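Local coordinates for protein phosphoribosylaminoimidazole carboxylase (Bombyx mori, PDB 4JA0) that probably catalyses two steps of purine biosynthesis, carboxylating aminoimidazole ribonucleotide and then joining the product to aspartate to give SAICAR, at residues 167-170 with 171-175; 403-406 with 407-411; 225-229 with 230-234; 209-212 with 213-217. One frame throughout, in Å; residues are numbered along the deposited sequence.

Contact 1: 167-170 with 171-175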
loop_
_atom_site.group_PDB
_atom_site.type_symbol
_atom_site.label_atom_id
_atom_site.label_comp_id
_atom_site.label_asym_id
_atom_site.label_seq_id
_atom_site.Cartn_x
_atom_site.Cartn_y
_atom_site.Cartn_z
ATOM N N TYR A 167 41.071 15.801 -5.110
ATOM C CA TYR A 167 41.488 14.404 -5.067
ATOM C C TYR A 167 42.727 14.169 -4.184
ATOM O O TYR A 167 42.770 13.212 -3.400
ATOM C CB TYR A 167 41.765 13.893 -6.479
ATOM C CG TYR A 167 42.307 12.496 -6.505
ATOM C CD1 TYR A 167 41.459 11.417 -6.424
ATOM C CD2 TYR A 167 43.670 12.259 -6.584
ATOM C CE1 TYR A 167 41.946 10.124 -6.440
ATOM C CE2 TYR A 167 44.176 10.965 -6.596
ATOM C CZ TYR A 167 43.303 9.900 -6.525
ATOM O OH TYR A 167 43.766 8.601 -6.539
ATOM N N MET A 168 43.732 15.038 -4.331
ATOM C CA MET A 168 44.992 14.912 -3.592
ATOM C C MET A 168 44.832 15.225 -2.100
ATOM O O MET A 168 45.517 14.646 -1.264
ATOM C CB MET A 168 46.085 15.762 -4.232
ATOM C CG MET A 168 46.600 15.180 -5.543
ATOM S SD MET A 168 47.927 16.130 -6.336
ATOM C CE MET A 168 47.038 17.488 -7.099
ATOM N N ARG A 169 43.925 16.137 -1.764
ATOM C CA ARG A 169 43.652 16.381 -0.363
ATOM C C ARG A 169 43.022 15.150 0.196
ATOM O O ARG A 169 43.447 14.644 1.223
ATOM C CB ARG A 169 42.701 17.543 -0.152
ATOM C CG ARG A 169 42.411 17.850 1.318
ATOM C CD ARG A 169 40.988 18.370 1.532
ATOM N NE ARG A 169 40.533 19.171 0.388
ATOM C CZ ARG A 169 39.553 18.815 -0.440
ATOM N NH1 ARG A 169 38.872 17.699 -0.232
ATOM N NH2 ARG A 169 39.228 19.590 -1.459
ATOM N N LYS A 170 42.019 14.642 -0.501
ATOM C CA LYS A 170 41.303 13.481 -0.007
ATOM C C LYS A 170 42.215 12.261 0.054
ATOM O O LYS A 170 42.174 11.500 1.027
ATOM C CB LYS A 170 40.054 13.212 -0.849
ATOM C CG LYS A 170 38.909 14.232 -0.642
ATOM C CD LYS A 170 37.668 13.782 -1.358
ATOM C CE LYS A 170 37.825 13.986 -2.836
ATOM N NZ LYS A 170 36.788 13.290 -3.653
ATOM N N ALA A 171 43.078 12.108 -0.944
ATOM C CA ALA A 171 43.989 10.970 -0.972
ATOM C C ALA A 171 45.024 11.027 0.137
ATOM O O ALA A 171 45.325 10.016 0.765
ATOM C CB ALA A 171 44.693 10.881 -2.320
ATOM N N THR A 172 45.547 12.217 0.391
ATOM C CA THR A 172 46.569 12.391 1.411
ATOM C C THR A 172 45.995 12.048 2.783
ATOM O O THR A 172 46.613 11.315 3.554
ATOM C CB THR A 172 47.141 13.840 1.402
ATOM O OG1 THR A 172 47.629 14.164 0.093
ATOM C CG2 THR A 172 48.272 14.013 2.417
ATOM N N ILE A 173 44.811 12.557 3.085
ATOM C CA ILE A 173 44.191 12.244 4.361
ATOM C C ILE A 173 43.965 10.746 4.482
ATOM O O ILE A 173 44.209 10.162 5.539
ATOM C CB ILE A 173 42.858 12.966 4.537
ATOM C CG1 ILE A 173 43.081 14.474 4.471
ATOM C CG2 ILE A 173 42.213 12.574 5.844
ATOM C CD1 ILE A 173 41.801 15.280 4.463
ATOM N N LEU A 174 43.537 10.123 3.386
ATOM C CA LEU A 174 43.235 8.686 3.368
ATOM C C LEU A 174 44.450 7.802 3.641
ATOM O O LEU A 174 44.377 6.871 4.434
ATOM C CB LEU A 174 42.614 8.319 2.017
ATOM C CG LEU A 174 42.120 6.895 1.824
ATOM C CD1 LEU A 174 41.353 6.487 3.046
ATOM C CD2 LEU A 174 41.215 6.842 0.622
ATOM N N ILE A 175 45.569 8.134 3.005
ATOM C CA ILE A 175 46.827 7.406 3.163
ATOM C C ILE A 175 47.336 7.522 4.590
ATOM O O ILE A 175 47.823 6.549 5.170
ATOM C CB ILE A 175 47.885 7.941 2.185
ATOM C CG1 ILE A 175 47.559 7.464 0.777
ATOM C CG2 ILE A 175 49.302 7.534 2.598
ATOM C CD1 ILE A 175 48.269 8.262 -0.286
#

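Contact 2: 403-406 with 407-411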
loop_
_atom_site.group_PDB
_atom_site.type_symbol
_atom_site.label_atom_id
_atom_site.label_comp_id
_atom_site.label_asym_id
_atom_site.label_seq_id
_atom_site.Cartn_x
_atom_site.Cartn_y
_atom_site.Cartn_z
ATOM N N ARG A 403 37.210 2.712 2.398
ATOM C CA ARG A 403 37.456 4.145 2.265
ATOM C C ARG A 403 37.946 4.488 0.884
ATOM O O ARG A 403 37.609 5.541 0.339
ATOM C CB ARG A 403 38.455 4.629 3.289
ATOM C CG ARG A 403 38.070 4.314 4.698
ATOM C CD ARG A 403 38.572 5.385 5.652
ATOM N NE ARG A 403 37.493 6.276 6.058
ATOM C CZ ARG A 403 37.591 7.164 7.039
ATOM N NH1 ARG A 403 38.716 7.269 7.716
ATOM N NH2 ARG A 403 36.565 7.937 7.350
ATOM N N SER A 404 38.718 3.585 0.303
ATOM C CA SER A 404 39.244 3.799 -1.029
ATOM C C SER A 404 38.105 3.784 -2.040
ATOM O O SER A 404 38.067 4.572 -2.988
ATOM C CB SER A 404 40.281 2.716 -1.341
ATOM O OG SER A 404 40.799 2.842 -2.650
ATOM N N LYS A 405 37.135 2.920 -1.802
ATOM C CA LYS A 405 36.000 2.833 -2.695
ATOM C C LYS A 405 35.181 4.142 -2.689
ATOM O O LYS A 405 34.721 4.604 -3.737
ATOM C CB LYS A 405 35.135 1.645 -2.286
ATOM C CG LYS A 405 33.954 1.386 -3.202
ATOM C CD LYS A 405 32.715 0.982 -2.411
ATOM C CE LYS A 405 31.519 0.881 -3.331
ATOM N NZ LYS A 405 31.822 -0.055 -4.454
ATOM N N GLN A 406 35.040 4.755 -1.515
ATOM C CA GLN A 406 34.317 6.011 -1.399
ATOM C C GLN A 406 35.015 7.105 -2.169
ATOM O O GLN A 406 34.370 7.891 -2.869
ATOM C CB GLN A 406 34.180 6.410 0.069
ATOM C CG GLN A 406 33.257 5.462 0.818
ATOM C CD GLN A 406 32.987 5.847 2.262
ATOM O OE1 GLN A 406 33.752 6.609 2.891
ATOM N NE2 GLN A 406 31.877 5.318 2.802
ATOM N N LEU A 407 36.339 7.117 -2.089
ATOM C CA LEU A 407 37.115 8.085 -2.836
ATOM C C LEU A 407 36.959 7.822 -4.321
ATOM O O LEU A 407 36.861 8.761 -5.116
ATOM C CB LEU A 407 38.599 8.021 -2.453
ATOM C CG LEU A 407 39.490 9.018 -3.196
ATOM C CD1 LEU A 407 39.085 10.434 -2.806
ATOM C CD2 LEU A 407 40.983 8.782 -2.941
ATOM N N ASP A 408 36.935 6.543 -4.697
ATOM C CA ASP A 408 36.807 6.203 -6.114
ATOM C C ASP A 408 35.481 6.715 -6.698
ATOM O O ASP A 408 35.440 7.272 -7.803
ATOM C CB ASP A 408 36.938 4.695 -6.325
ATOM C CG ASP A 408 38.344 4.185 -6.066
ATOM O OD1 ASP A 408 39.232 5.033 -5.848
ATOM O OD2 ASP A 408 38.567 2.945 -6.089
ATOM N N MET A 409 34.413 6.536 -5.929
ATOM C CA MET A 409 33.065 6.869 -6.351
ATOM C C MET A 409 32.877 8.366 -6.462
ATOM O O MET A 409 32.167 8.857 -7.346
ATOM C CB MET A 409 32.043 6.295 -5.369
ATOM C CG MET A 409 31.859 4.775 -5.453
ATOM S SD MET A 409 30.425 4.200 -4.544
ATOM C CE MET A 409 30.796 4.764 -2.879
ATOM N N ALA A 410 33.495 9.094 -5.538
ATOM C CA ALA A 410 33.398 10.548 -5.547
ATOM C C ALA A 410 34.185 11.083 -6.734
ATOM O O ALA A 410 33.726 12.003 -7.424
ATOM C CB ALA A 410 33.902 11.124 -4.239
ATOM N N HIS A 411 35.345 10.474 -7.002
ATOM C CA HIS A 411 36.198 10.930 -8.101
ATOM C C HIS A 411 35.521 10.605 -9.439
ATOM O O HIS A 411 35.638 11.357 -10.406
ATOM C CB HIS A 411 37.629 10.355 -7.997
#

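Contact 3: 225-229 with 230-234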
loop_
_atom_site.group_PDB
_atom_site.type_symbol
_atom_site.label_atom_id
_atom_site.label_comp_id
_atom_site.label_asym_id
_atom_site.label_seq_id
_atom_site.Cartn_x
_atom_site.Cartn_y
_atom_site.Cartn_z
ATOM N N ARG A 225 58.502 11.222 23.595
ATOM C CA ARG A 225 59.814 10.971 24.180
ATOM C C ARG A 225 60.468 9.700 23.603
ATOM O O ARG A 225 61.683 9.521 23.695
ATOM C CB ARG A 225 59.641 10.879 25.698
ATOM C CG ARG A 225 60.895 10.895 26.491
ATOM C CD ARG A 225 60.585 10.722 27.970
ATOM N NE ARG A 225 59.530 11.625 28.430
ATOM C CZ ARG A 225 58.459 11.234 29.112
ATOM N NH1 ARG A 225 58.284 9.951 29.407
ATOM N NH2 ARG A 225 57.557 12.127 29.495
ATOM N N LEU A 226 59.656 8.811 23.032
ATOM C CA LEU A 226 60.167 7.589 22.412
ATOM C C LEU A 226 60.235 7.670 20.880
ATOM O O LEU A 226 60.406 6.633 20.223
ATOM C CB LEU A 226 59.311 6.386 22.815
ATOM C CG LEU A 226 59.323 6.022 24.301
ATOM C CD1 LEU A 226 58.281 4.961 24.637
ATOM C CD2 LEU A 226 60.703 5.560 24.688
ATOM N N MET A 227 60.115 8.885 20.324
ATOM C CA MET A 227 60.092 9.092 18.863
ATOM C C MET A 227 61.179 8.319 18.109
ATOM O O MET A 227 62.300 8.173 18.587
ATOM C CB MET A 227 60.161 10.584 18.515
ATOM C CG MET A 227 61.402 11.332 18.999
ATOM S SD MET A 227 61.470 13.089 18.494
ATOM C CE MET A 227 59.808 13.674 18.842
ATOM N N VAL A 228 60.840 7.825 16.926
ATOM C CA VAL A 228 61.727 6.928 16.189
ATOM C C VAL A 228 61.984 7.455 14.787
ATOM O O VAL A 228 62.611 6.789 13.956
ATOM C CB VAL A 228 61.128 5.499 16.086
ATOM C CG1 VAL A 228 62.222 4.476 15.910
ATOM C CG2 VAL A 228 60.371 5.167 17.324
ATOM N N ASP A 229 61.463 8.643 14.513
ATOM C CA ASP A 229 61.569 9.219 13.174
ATOM C C ASP A 229 62.791 10.131 13.035
ATOM O O ASP A 229 63.628 10.231 13.933
ATOM C CB ASP A 229 60.306 10.015 12.850
ATOM C CG ASP A 229 59.988 11.036 13.912
ATOM O OD1 ASP A 229 59.848 10.643 15.095
ATOM O OD2 ASP A 229 59.888 12.235 13.566
ATOM N N LYS A 230 62.857 10.811 11.900
ATOM C CA LYS A 230 63.925 11.753 11.567
ATOM C C LYS A 230 63.922 13.041 12.437
ATOM O O LYS A 230 64.752 13.933 12.255
ATOM C CB LYS A 230 63.809 12.089 10.068
ATOM C CG LYS A 230 64.963 12.841 9.431
ATOM C CD LYS A 230 64.471 13.552 8.179
ATOM C CE LYS A 230 65.503 14.508 7.639
ATOM N NZ LYS A 230 64.968 15.263 6.478
ATOM N N GLN A 231 63.002 13.135 13.392
ATOM C CA GLN A 231 63.007 14.269 14.303
ATOM C C GLN A 231 64.184 14.147 15.274
ATOM O O GLN A 231 64.723 15.148 15.747
ATOM C CB GLN A 231 61.686 14.371 15.072
ATOM C CG GLN A 231 61.477 15.711 15.777
ATOM C CD GLN A 231 61.546 16.901 14.819
ATOM O OE1 GLN A 231 61.117 16.809 13.668
ATOM N NE2 GLN A 231 62.087 18.023 15.296
ATOM N N VAL A 232 64.576 12.909 15.565
ATOM C CA VAL A 232 65.716 12.644 16.432
ATOM C C VAL A 232 66.963 13.288 15.843
ATOM O O VAL A 232 67.761 13.919 16.555
ATOM C CB VAL A 232 65.945 11.127 16.606
ATOM C CG1 VAL A 232 67.308 10.848 17.209
ATOM C CG2 VAL A 232 64.848 10.524 17.473
ATOM N N TYR A 233 67.107 13.143 14.529
ATOM C CA TYR A 233 68.241 13.729 13.827
ATOM C C TYR A 233 68.146 15.270 13.779
ATOM O O TYR A 233 69.153 15.960 13.932
ATOM C CB TYR A 233 68.355 13.123 12.421
ATOM C CG TYR A 233 69.446 13.733 11.569
ATOM C CD1 TYR A 233 69.137 14.583 10.514
ATOM C CD2 TYR A 233 70.791 13.468 11.827
ATOM C CE1 TYR A 233 70.134 15.140 9.738
ATOM C CE2 TYR A 233 71.801 14.028 11.046
ATOM C CZ TYR A 233 71.460 14.866 10.000
ATOM O OH TYR A 233 72.435 15.437 9.208
ATOM N N ARG A 234 66.946 15.809 13.590
ATOM C CA ARG A 234 66.767 17.261 13.565
ATOM C C ARG A 234 67.124 17.914 14.900
ATOM O O ARG A 234 67.689 19.011 14.932
ATOM C CB ARG A 234 65.327 17.629 13.209
ATOM C CG ARG A 234 64.921 17.305 11.797
ATOM C CD ARG A 234 63.482 17.726 11.551
ATOM N NE ARG A 234 63.034 17.374 10.204
ATOM C CZ ARG A 234 62.137 16.431 9.929
ATOM N NH1 ARG A 234 61.565 15.736 10.910
ATOM N NH2 ARG A 234 61.810 16.188 8.665
#

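Contact 4: 209-212 with 213-217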
loop_
_atom_site.group_PDB
_atom_site.type_symbol
_atom_site.label_atom_id
_atom_site.label_comp_id
_atom_site.label_asym_id
_atom_site.label_seq_id
_atom_site.Cartn_x
_atom_site.Cartn_y
_atom_site.Cartn_z
ATOM N N ASP A 209 56.271 9.457 -4.566
ATOM C CA ASP A 209 57.617 9.721 -4.053
ATOM C C ASP A 209 58.182 8.516 -3.309
ATOM O O ASP A 209 58.429 7.462 -3.889
ATOM C CB ASP A 209 57.645 10.992 -3.183
ATOM C CG ASP A 209 59.069 11.454 -2.852
ATOM O OD1 ASP A 209 59.237 12.260 -1.904
ATOM O OD2 ASP A 209 60.015 11.004 -3.541
ATOM N N VAL A 210 58.401 8.715 -2.019
ATOM C CA VAL A 210 59.027 7.757 -1.147
ATOM C C VAL A 210 58.414 8.007 0.219
ATOM O O VAL A 210 58.342 9.144 0.669
ATOM C CB VAL A 210 60.531 7.991 -1.101
ATOM C CG1 VAL A 210 61.090 7.551 0.227
ATOM C CG2 VAL A 210 61.204 7.266 -2.249
ATOM N N ILE A 211 57.940 6.964 0.880
ATOM C CA ILE A 211 57.481 7.144 2.241
ATOM C C ILE A 211 58.365 6.271 3.124
ATOM O O ILE A 211 58.255 5.047 3.090
ATOM C CB ILE A 211 55.973 6.793 2.402
ATOM C CG1 ILE A 211 55.143 7.462 1.301
ATOM C CG2 ILE A 211 55.459 7.206 3.772
ATOM C CD1 ILE A 211 53.665 7.117 1.342
ATOM N N ASP A 212 59.268 6.897 3.880
ATOM C CA ASP A 212 60.124 6.164 4.810
ATOM C C ASP A 212 60.155 6.879 6.163
ATOM O O ASP A 212 59.247 7.656 6.461
ATOM C CB ASP A 212 61.544 5.968 4.247
ATOM C CG ASP A 212 62.240 7.284 3.898
ATOM O OD1 ASP A 212 61.921 8.306 4.538
ATOM O OD2 ASP A 212 63.149 7.291 3.026
ATOM N N SER A 213 61.181 6.630 6.977
ATOM C CA SER A 213 61.280 7.303 8.278
ATOM C C SER A 213 61.657 8.762 8.165
ATOM O O SER A 213 61.691 9.468 9.172
ATOM C CB SER A 213 62.231 6.602 9.237
ATOM O OG SER A 213 61.696 5.369 9.675
ATOM N N ASP A 214 61.927 9.221 6.948
ATOM C CA ASP A 214 62.156 10.646 6.725
ATOM C C ASP A 214 60.836 11.354 6.413
ATOM O O ASP A 214 60.723 12.556 6.559
ATOM C CB ASP A 214 63.156 10.854 5.578
ATOM C CG ASP A 214 64.547 10.290 5.895
ATOM O OD1 ASP A 214 64.948 10.304 7.082
ATOM O OD2 ASP A 214 65.235 9.818 4.961
ATOM N N SER A 215 59.821 10.576 6.063
ATOM C CA SER A 215 58.551 11.110 5.612
ATOM C C SER A 215 57.566 11.349 6.747
ATOM O O SER A 215 56.586 12.080 6.579
ATOM C CB SER A 215 57.902 10.136 4.620
ATOM O OG SER A 215 58.823 9.668 3.655
ATOM N N TRP A 216 57.825 10.766 7.906
ATOM C CA TRP A 216 56.829 10.807 8.965
ATOM C C TRP A 216 57.338 11.085 10.367
ATOM O O TRP A 216 58.533 11.231 10.606
ATOM C CB TRP A 216 55.988 9.522 8.953
ATOM C CG TRP A 216 56.740 8.235 9.222
ATOM C CD1 TRP A 216 57.783 8.051 10.076
ATOM C CD2 TRP A 216 56.481 6.956 8.628
ATOM N NE1 TRP A 216 58.191 6.743 10.056
ATOM C CE2 TRP A 216 57.414 6.047 9.171
ATOM C CE3 TRP A 216 55.544 6.489 7.694
ATOM C CZ2 TRP A 216 57.443 4.698 8.810
ATOM C CZ3 TRP A 216 55.569 5.147 7.338
ATOM C CH2 TRP A 216 56.512 4.268 7.894
ATOM N N ARG A 217 56.401 11.146 11.299
ATOM C CA ARG A 217 56.716 11.348 12.699
ATOM C C ARG A 217 56.047 10.223 13.492
ATOM O O ARG A 217 54.824 10.101 13.506
ATOM C CB ARG A 217 56.224 12.727 13.117
ATOM C CG ARG A 217 56.778 13.244 14.414
ATOM C CD ARG A 217 56.565 14.742 14.491
ATOM N NE ARG A 217 57.661 15.496 13.885
ATOM C CZ ARG A 217 57.532 16.685 13.290
ATOM N NH1 ARG A 217 56.342 17.269 13.173
ATOM N NH2 ARG A 217 58.600 17.290 12.783
#

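Contact 1: 167-170 with 171-175
Thr-172 and Met-168 lie one turn apart in helix 162-183 and illustrate how a hydroxyl can fold back onto the alpha-helix that carries it. Met-168 O is gripped twice, by Thr-172 N at 2.9 Å and by Thr-172 OG1 at 2.6 Å, and the two donors reach it from opposite faces of its carbonyl plane. This is possible because chi1 of Thr-172 (-55°) sets OG1 beside the residue's own backbone N. The buried hydroxyl thus finds its acceptor within the helix, while Phe-197 of strand 188-200 and Trp-101 of strand 100-104 pack against the same turn. With a valine in its place the second donor is gone, and Met-168 O would probably have to rely on the backbone amide for its partner here.

The remaining polar links are the regular ladder of the helix, in which Ile-173 N meets Arg-169 O at 3.1 Å in a nearly straight bond (172°). The guanidinium of Arg-169 looks elsewhere, making salt bridges to Asp-166 and Glu-145.

Apolar contacts are looser. The Tyr-167 ring approaches the methyl of Ala-171 obliquely, with CE2 4.3 Å from CB, and leans on Leu-407 of helix 396-420. Arg-169 and Ile-173 run side by side, pointing the same way, with Arg-169 CG 4.1 Å from Ile-173 CD1.

Contact 2: 403-406 with 407-411
The bond from Asp-408 N to Ser-404 O, 2.8 Å long, is the shortest polar link of this turn of helix 396-420, the long C-terminal alpha-helix. With chi1 at -69° Asp-408 CG stands beside its own backbone N, which brings the carboxylate up in front of the same oxygen. Its OD1 comes 3.1 Å from Ser-404 O, but as both are acceptors no bond joins them. Lys-405 O receives Met-409 N at 2.9 Å, and these i to i+4 bonds hold the side-chain contact in step.

Among the side chains, Lys-405 and Met-409 cross obliquely, with CE of the lysine 3.7 Å from SD of the methionine. The thioether bends at its last torsion (chi3 -59°), which turns Met-409 CE back until it is 4.0 Å from Gln-406 CA. Gly-371 of a second subunit packs on both Lys-405 and Met-409, and Lys-305 of a third subunit touches Met-409 too. Cutting Met-409 back to an alanine removes the thioether, which would probably open a gap beside Lys-405 CE and take away a surface that Gly-371 of the second subunit packs on.

Two polar ends find partners beyond this turn: Gln-406 NE2 donates to Thr-344 O of the second subunit, and Arg-403 pairs with Glu-318 of that subunit and with Glu-177 of its own chain. The chemistry thus has two roles: the thioether packs within the helix and on neighbouring subunits alike, while Gln-406 and Arg-403 add polar links across the interface.

Contact 3: 225-229 with 230-234
Asp-229 and Gln-231 meet where a loop turns into helix 231-235, a worked example of an Asx turn at a helix start. OD2 of Asp-229 accepts a weak capping bond, 3.2 Å long, from Gln-231 N. The backbone adds a second link, Val-232 N to Asp-229 O at 3.3 Å, with the donor well above the carbonyl plane. Beside these, Met-227 covers the first turn: its SD lies 3.7 Å from Gln-231 CB as the two chains cross at a slant, and the Met-227 and Val-232 side chains run past each other in opposite directions, Met-227 CG 3.9 Å from Val-232 CG2. Chi1 of Met-227 (60°) turns the thioether toward this first turn.

One shell further out, the Gln-231 amide is fixed in rotation. OE1 accepts from Arg-234 NH1 at 3.0 Å and also from Arg-217 of strand 216-220, while NE2 donates to Asn-235. Lys-230 lays its CD over one face of the Arg-234 guanidinium, 3.8 Å above the plane and offset toward the rim. Both of these basic residues form salt bridges to Asp-46, which helps to position them.

The basic groups are thus largely answered by Asp-46 and the Gln-231 amide oxygen. A sulfate about 5 Å from the Gln-231 side chain, probably from the crystallisation liquor, may mark a nearby pocket, but the contact itself implies a helix start held by balanced charges.

Contact 4: 209-212 with 213-217
Two first torsions set up this turn: chi1 of Asp-212 (58°) holds its carboxylate between backbone N and carbonyl carbon, bringing OD1 to Asp-214 N, and chi1 of Ser-215 (-46°) turns OG toward Asp-212 N and Val-210 O. OD1 of Asp-212 then accepts from Asp-214 N at 2.6 Å, from above the carboxylate plane, and closes an Asx turn. Ser-215 OG works in both directions, receiving Asp-212 N at 2.8 Å and donating to Val-210 O at 3.1 Å, so that one hydroxyl ties two backbone groups of the incoming loop. A further backbone bond joins Ser-215 N to Asp-212 O at 3.0 Å.

That same Asp-212 O sits over the centre of one face of the Trp-216 indole, 3.5 Å above its plane. Ile-211 crosses the indole at about a right angle, its CG2 4.0 Å from Trp-216 CE3. The carboxylates of Asp-212 and Asp-214 stand perpendicular, and Lys-56 makes a long, weak ion pair with the latter.

The turn feeds strand 216-220, which pairs antiparallel with strand 188-200. Ile-211 packs on that strand and on helix 57-74, whereas Ser-213 and Asp-214 rest on Phe-251 of helix 241-257.

How the contacts relate
Along the chain the order is contact 1, contact 4, contact 3, contact 2. The first three fall in the SAICAR synthetase part of the chain and contact 2 in the AIR carboxylase part. Contacts 3 and 4, with centres 13 Å apart, touch: strand 216-220 leads through a loop to helix 231-235, and Lys-230 N lies 3.3 Å from Ser-213 O, a probable hydrogen bond. Contacts 1 and 2 lie on helices 162-183 and 396-420, centres 11 Å apart, and pack directly, with Lys-170 CB 3.5 Å from Leu-407 CD1. Contacts 2 and 3 are the most distant pair, about 34 Å between centres. The helix pair thus brings the two enzymatic parts of one bifunctional chain into contact.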